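Local coordinates for clostripain-related protein (Bacteroides thetaiotaomicron, PDB 6N9J), which is a secreted C11 cysteine protease of the clostripain family that probably cleaves peptide bonds and is blocked irreversibly by a peptide inhibitor, at residues S24-M34 / N47-G55. Residues are numbered along the deposited sequence; the frame is centred on the assembly and turned at random.
Sequences SRFASEDLNEM and NLLVYMDKG
Helix 24-34 lies over strand 47-53 with the two axes 9.7 Å apart and running nearly antiparallel, at 154°, so Met34 sits above Leu48 and Val50 while Ala27 and Ser28 sit above Met52 and Lys54. Met52 fills the middle of the interface. Its CG stands anti to the backbone N (chi1 160°), and bends at chi2 and chi3 carry the methyl group to the helix, where CE packs 3.7 Å from Leu31 CD2 and SD lies 3.8 Å from Ala27 CB. Farther along, the Met34 side chain crosses that of Val50 at a slant, SD meeting CG2 at 3.8 Å, and Met34 CB lies more loosely against Leu48 CD2. These apolar contacts pack the helix of the beta-alpha-beta unit (strand 9-18, helix 24-37, strand 46-53) against its second strand, with Val15 and Ile17 of the neighbouring parallel strand extending the same core. Beyond the strand end, Lys54 lays CG on Ala27 CB (3.8 Å) and, bent at chi3, brings NZ to donate a hydrogen bond to Ser28 OG (2.9 Å). A water accepts from Ser28 N, donates to Ser24 O (2.7 Å) and accepts weakly from Lys54 NZ. An alanine in place of Ser28 would remove the hydroxyl acceptor and is likely to leave the Lys54 ammonium group without its hydroxyl partner and freer to move.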
ATOM      1  N   SER A  24       3.526  -8.897 -14.135  1.00 26.52           N
ATOM      2  CA  SER A  24       4.056 -10.253 -13.964  1.00 27.83           C
ATOM      3  C   SER A  24       5.572 -10.307 -14.105  1.00 29.52           C
ATOM      4  O   SER A  24       6.227 -11.146 -13.483  1.00 28.68           O
ATOM      5  CB  SER A  24       3.424 -11.208 -14.963  1.00 24.87           C
ATOM      6  OG  SER A  24       3.707 -10.784 -16.280  1.00 31.77           O
ATOM      7  N   ARG A  25       6.118  -9.398 -14.913  1.00 29.97           N
ATOM      8  CA  ARG A  25       7.552  -9.357 -15.200  1.00 30.88           C
ATOM      9  C   ARG A  25       8.416  -8.884 -14.016  1.00 29.50           C
ATOM     10  O   ARG A  25       9.641  -8.998 -14.067  1.00 30.43           O
ATOM     11  CB  ARG A  25       7.823  -8.451 -16.409  1.00 31.64           C
ATOM     12  CG  ARG A  25       7.865  -6.971 -16.067  1.00 33.03           C
ATOM     13  CD  ARG A  25       8.317  -6.128 -17.256  1.00 38.65           C
ATOM     14  NE  ARG A  25       7.238  -5.905 -18.217  1.00 41.91           N
ATOM     15  CZ  ARG A  25       7.393  -5.328 -19.408  1.00 43.25           C
ATOM     16  NH1 ARG A  25       8.590  -4.911 -19.803  1.00 44.19           N
ATOM     17  NH2 ARG A  25       6.344  -5.167 -20.205  1.00 41.82           N
ATOM     18  N   PHE A  26       7.796  -8.341 -12.970  1.00 25.66           N
ATOM     19  CA  PHE A  26       8.561  -7.870 -11.813  1.00 24.58           C
ATOM     20  C   PHE A  26       8.605  -8.890 -10.666  1.00 22.82           C
ATOM     21  O   PHE A  26       9.506  -8.847  -9.828  1.00 22.00           O
ATOM     22  CB  PHE A  26       7.988  -6.557 -11.277  1.00 23.39           C
ATOM     23  CG  PHE A  26       8.016  -5.426 -12.261  1.00 25.98           C
ATOM     24  CD1 PHE A  26       9.221  -4.850 -12.642  1.00 27.25           C
ATOM     25  CD2 PHE A  26       6.833  -4.917 -12.786  1.00 23.47           C
ATOM     26  CE1 PHE A  26       9.252  -3.802 -13.555  1.00 27.58           C
ATOM     27  CE2 PHE A  26       6.856  -3.875 -13.687  1.00 24.65           C
ATOM     28  CZ  PHE A  26       8.070  -3.311 -14.074  1.00 25.96           C
ATOM     29  N   ALA A  27       7.634  -9.796 -10.637  1.00 23.99           N
ATOM     30  CA  ALA A  27       7.420 -10.677  -9.481  1.00 23.89           C
ATOM     31  C   ALA A  27       8.641 -11.535  -9.119  1.00 24.93           C
ATOM     32  O   ALA A  27       9.125 -11.468  -7.994  1.00 23.02           O
ATOM     33  CB  ALA A  27       6.216 -11.571  -9.729  1.00 22.94           C
ATOM     34  N   SER A  28       9.141 -12.330 -10.069  1.00 29.88           N
ATOM     35  CA  SER A  28      10.263 -13.247  -9.801  1.00 31.85           C
ATOM     36  C   SER A  28      11.510 -12.523  -9.292  1.00 29.83           C
ATOM     37  O   SER A  28      12.225 -13.035  -8.429  1.00 24.56           O
ATOM     38  CB  SER A  28      10.614 -14.046 -11.058  1.00 33.08           C
ATOM     39  OG  SER A  28       9.637 -15.042 -11.301  1.00 34.89           O
ATOM     40  N   GLU A  29      11.749 -11.330  -9.838  1.00 30.15           N
ATOM     41  CA  GLU A  29      12.861 -10.480  -9.433  1.00 27.35           C
ATOM     42  C   GLU A  29      12.753 -10.085  -7.955  1.00 25.86           C
ATOM     43  O   GLU A  29      13.739 -10.159  -7.215  1.00 22.97           O
ATOM     44  CB  GLU A  29      12.919  -9.225 -10.320  1.00 25.17           C
ATOM     45  N   ASP A  30      11.559  -9.661  -7.535  1.00 25.47           N
ATOM     46  CA  ASP A  30      11.311  -9.350  -6.130  1.00 26.00           C
ATOM     47  C   ASP A  30      11.501 -10.609  -5.271  1.00 26.83           C
ATOM     48  O   ASP A  30      12.017 -10.540  -4.144  1.00 24.53           O
ATOM     49  CB  ASP A  30       9.909  -8.768  -5.929  1.00 24.55           C
ATOM     50  CG  ASP A  30       9.808  -7.283  -6.328  1.00 25.74           C
ATOM     51  OD1 ASP A  30      10.837  -6.565  -6.349  1.00 26.03           O
ATOM     52  OD2 ASP A  30       8.682  -6.835  -6.616  1.00 24.73           O
ATOM     53  N   LEU A  31      11.087 -11.760  -5.801  1.00 26.56           N
ATOM     54  CA  LEU A  31      11.318 -13.030  -5.108  1.00 24.45           C
ATOM     55  C   LEU A  31      12.816 -13.286  -4.924  1.00 21.66           C
ATOM     56  O   LEU A  31      13.256 -13.641  -3.834  1.00 20.66           O
ATOM     57  CB  LEU A  31      10.671 -14.201  -5.851  1.00 26.47           C
ATOM     58  CG  LEU A  31      10.990 -15.579  -5.251  1.00 30.73           C
ATOM     59  CD1 LEU A  31      10.596 -15.664  -3.770  1.00 31.30           C
ATOM     60  CD2 LEU A  31      10.325 -16.690  -6.055  1.00 33.90           C
ATOM     61  N   ASN A  32      13.600 -13.083  -5.976  1.00 21.51           N
ATOM     62  CA  ASN A  32      15.049 -13.188  -5.853  1.00 23.46           C
ATOM     63  C   ASN A  32      15.634 -12.205  -4.829  1.00 22.96           C
ATOM     64  O   ASN A  32      16.593 -12.529  -4.136  1.00 22.77           O
ATOM     65  CB  ASN A  32      15.715 -12.978  -7.216  1.00 26.58           C
ATOM     66  CG  ASN A  32      15.452 -14.119  -8.171  1.00 30.79           C
ATOM     67  OD1 ASN A  32      15.121 -15.226  -7.751  1.00 30.29           O
ATOM     68  ND2 ASN A  32      15.604 -13.860  -9.466  1.00 34.67           N
ATOM     69  N   GLU A  33      15.067 -11.001  -4.748  1.00 21.57           N
ATOM     70  CA  GLU A  33      15.490 -10.020  -3.755  1.00 23.87           C
ATOM     71  C   GLU A  33      15.160 -10.508  -2.358  1.00 21.30           C
ATOM     72  O   GLU A  33      15.962 -10.350  -1.442  1.00 23.69           O
ATOM     73  CB  GLU A  33      14.822  -8.657  -3.985  1.00 26.46           C
ATOM     74  CG  GLU A  33      15.192  -7.960  -5.292  1.00 31.24           C
ATOM     75  CD  GLU A  33      14.460  -6.634  -5.492  1.00 31.06           C
ATOM     76  OE1 GLU A  33      13.605  -6.272  -4.657  1.00 27.86           O
ATOM     77  OE2 GLU A  33      14.750  -5.957  -6.498  1.00 33.75           O
ATOM     78  N   MET A  34      13.973 -11.091  -2.204  1.00 17.33           N
ATOM     79  CA  MET A  34      13.526 -11.599  -0.913  1.00 17.02           C
ATOM     80  C   MET A  34      14.482 -12.662  -0.414  1.00 21.66           C
ATOM     81  O   MET A  34      14.807 -12.701   0.767  1.00 22.87           O
ATOM     82  CB  MET A  34      12.102 -12.178  -0.984  1.00 16.51           C
ATOM     83  CG  MET A  34      10.987 -11.176  -1.248  1.00 18.83           C
ATOM     84  SD  MET A  34       9.334 -11.907  -1.369  1.00 15.21           S
ATOM     85  CE  MET A  34       8.603 -10.825  -2.588  1.00 24.83           C
ATOM     86  N   ASN A  47       9.154 -16.246  10.068  1.00 23.24           N
ATOM     87  CA  ASN A  47       8.621 -16.932   8.897  1.00 22.93           C
ATOM     88  C   ASN A  47       8.251 -15.974   7.761  1.00 23.38           C
ATOM     89  O   ASN A  47       7.298 -15.209   7.864  1.00 23.50           O
ATOM     90  CB  ASN A  47       7.397 -17.767   9.280  1.00 23.01           C
ATOM     91  CG  ASN A  47       7.609 -18.570  10.553  1.00 28.72           C
ATOM     92  OD1 ASN A  47       8.374 -19.537  10.578  1.00 33.91           O
ATOM     93  ND2 ASN A  47       6.914 -18.188  11.609  1.00 29.10           N
ATOM     94  N   LEU A  48       9.015 -16.024   6.675  1.00 24.39           N
ATOM     95  CA  LEU A  48       8.679 -15.277   5.470  1.00 22.49           C
ATOM     96  C   LEU A  48       7.947 -16.184   4.482  1.00 20.17           C
ATOM     97  O   LEU A  48       8.552 -17.073   3.886  1.00 19.92           O
ATOM     98  CB  LEU A  48       9.937 -14.687   4.826  1.00 23.15           C
ATOM     99  CG  LEU A  48       9.691 -13.831   3.573  1.00 21.22           C
ATOM    100  CD1 LEU A  48       8.797 -12.628   3.884  1.00 18.49           C
ATOM    101  CD2 LEU A  48      11.041 -13.393   3.005  1.00 21.94           C
ATOM    102  N   LEU A  49       6.642 -15.959   4.331  1.00 16.21           N
ATOM    103  CA  LEU A  49       5.802 -16.728   3.425  1.00 17.31           C
ATOM    104  C   LEU A  49       5.513 -15.909   2.165  1.00 18.84           C
ATOM    105  O   LEU A  49       5.400 -14.694   2.220  1.00 19.15           O
ATOM    106  CB  LEU A  49       4.494 -17.139   4.111  1.00 16.27           C
ATOM    107  CG  LEU A  49       4.530 -18.386   5.031  1.00 26.84           C
ATOM    108  CD1 LEU A  49       5.715 -18.438   5.972  1.00 23.70           C
ATOM    109  CD2 LEU A  49       3.246 -18.499   5.842  1.00 27.97           C
ATOM    110  N   VAL A  50       5.434 -16.570   1.020  1.00 20.80           N
ATOM    111  CA  VAL A  50       5.150 -15.874  -0.225  1.00 18.73           C
ATOM    112  C   VAL A  50       4.087 -16.638  -0.999  1.00 19.22           C
ATOM    113  O   VAL A  50       4.280 -17.823  -1.341  1.00 16.95           O
ATOM    114  CB  VAL A  50       6.415 -15.709  -1.114  1.00 18.24           C
ATOM    115  CG1 VAL A  50       6.105 -14.858  -2.342  1.00 15.85           C
ATOM    116  CG2 VAL A  50       7.573 -15.110  -0.337  1.00 15.95           C
ATOM    117  N   TYR A  51       2.960 -15.971  -1.243  1.00 17.27           N
ATOM    118  CA  TYR A  51       1.957 -16.465  -2.180  1.00 17.76           C
ATOM    119  C   TYR A  51       2.182 -15.798  -3.530  1.00 16.91           C
ATOM    120  O   TYR A  51       2.085 -14.578  -3.653  1.00 18.20           O
ATOM    121  CB  TYR A  51       0.533 -16.193  -1.697  1.00 18.01           C
ATOM    122  CG  TYR A  51      -0.495 -16.482  -2.773  1.00 20.29           C
ATOM    123  CD1 TYR A  51      -0.922 -17.781  -3.018  1.00 22.32           C
ATOM    124  CD2 TYR A  51      -1.023 -15.454  -3.562  1.00 18.48           C
ATOM    125  CE1 TYR A  51      -1.848 -18.057  -4.008  1.00 23.61           C
ATOM    126  CE2 TYR A  51      -1.952 -15.719  -4.551  1.00 20.20           C
ATOM    127  CZ  TYR A  51      -2.364 -17.016  -4.770  1.00 23.55           C
ATOM    128  OH  TYR A  51      -3.290 -17.284  -5.761  1.00 25.24           O
ATOM    129  N   MET A  52       2.482 -16.597  -4.540  1.00 18.04           N
ATOM    130  CA  MET A  52       2.949 -16.059  -5.814  1.00 23.26           C
ATOM    131  C   MET A  52       2.042 -16.472  -6.968  1.00 23.65           C
ATOM    132  O   MET A  52       1.956 -17.659  -7.301  1.00 24.61           O
ATOM    133  CB  MET A  52       4.383 -16.526  -6.069  1.00 30.80           C
ATOM    134  CG  MET A  52       4.835 -16.451  -7.515  1.00 38.29           C
ATOM    135  SD  MET A  52       5.552 -14.869  -7.935  1.00 27.94           S
ATOM    136  CE  MET A  52       7.246 -15.093  -7.446  1.00 18.22           C
ATOM    137  N   ASP A  53       1.344 -15.504  -7.563  1.00 21.05           N
ATOM    138  CA  ASP A  53       0.512 -15.801  -8.731  1.00 22.78           C
ATOM    139  C   ASP A  53       0.938 -14.933  -9.909  1.00 25.96           C
ATOM    140  O   ASP A  53       0.674 -13.735  -9.933  1.00 21.36           O
ATOM    141  CB  ASP A  53      -0.980 -15.598  -8.420  1.00 20.81           C
ATOM    142  CG  ASP A  53      -1.880 -15.939  -9.604  1.00 25.72           C
ATOM    143  OD1 ASP A  53      -1.393 -16.561 -10.575  1.00 29.01           O
ATOM    144  OD2 ASP A  53      -3.090 -15.616  -9.565  1.00 26.72           O
ATOM    145  N   LYS A  54       1.610 -15.557 -10.872  1.00 32.39           N
ATOM    146  CA  LYS A  54       2.070 -14.887 -12.084  1.00 36.05           C
ATOM    147  C   LYS A  54       1.257 -15.306 -13.303  1.00 37.36           C
ATOM    148  O   LYS A  54       1.546 -14.880 -14.419  1.00 38.71           O
ATOM    149  CB  LYS A  54       3.546 -15.194 -12.347  1.00 39.17           C
ATOM    150  CG  LYS A  54       4.527 -14.569 -11.373  1.00 40.71           C
ATOM    151  CD  LYS A  54       5.943 -15.080 -11.645  1.00 42.45           C
ATOM    152  CE  LYS A  54       6.293 -14.972 -13.129  1.00 42.12           C
ATOM    153  NZ  LYS A  54       7.680 -15.424 -13.424  1.00 41.31           N
ATOM    154  N   GLY A  55       0.265 -16.165 -13.102  1.00 37.61           N
ATOM    155  CA  GLY A  55      -0.586 -16.581 -14.200  1.00 40.60           C
ATOM    156  C   GLY A  55      -0.816 -18.072 -14.300  1.00 44.26           C
ATOM    157  O   GLY A  55      -1.950 -18.515 -14.475  1.00 45.20           O
TER
HETATM  158  O   HOH W   1       8.623 -12.350 -13.051  1.00 18.95           O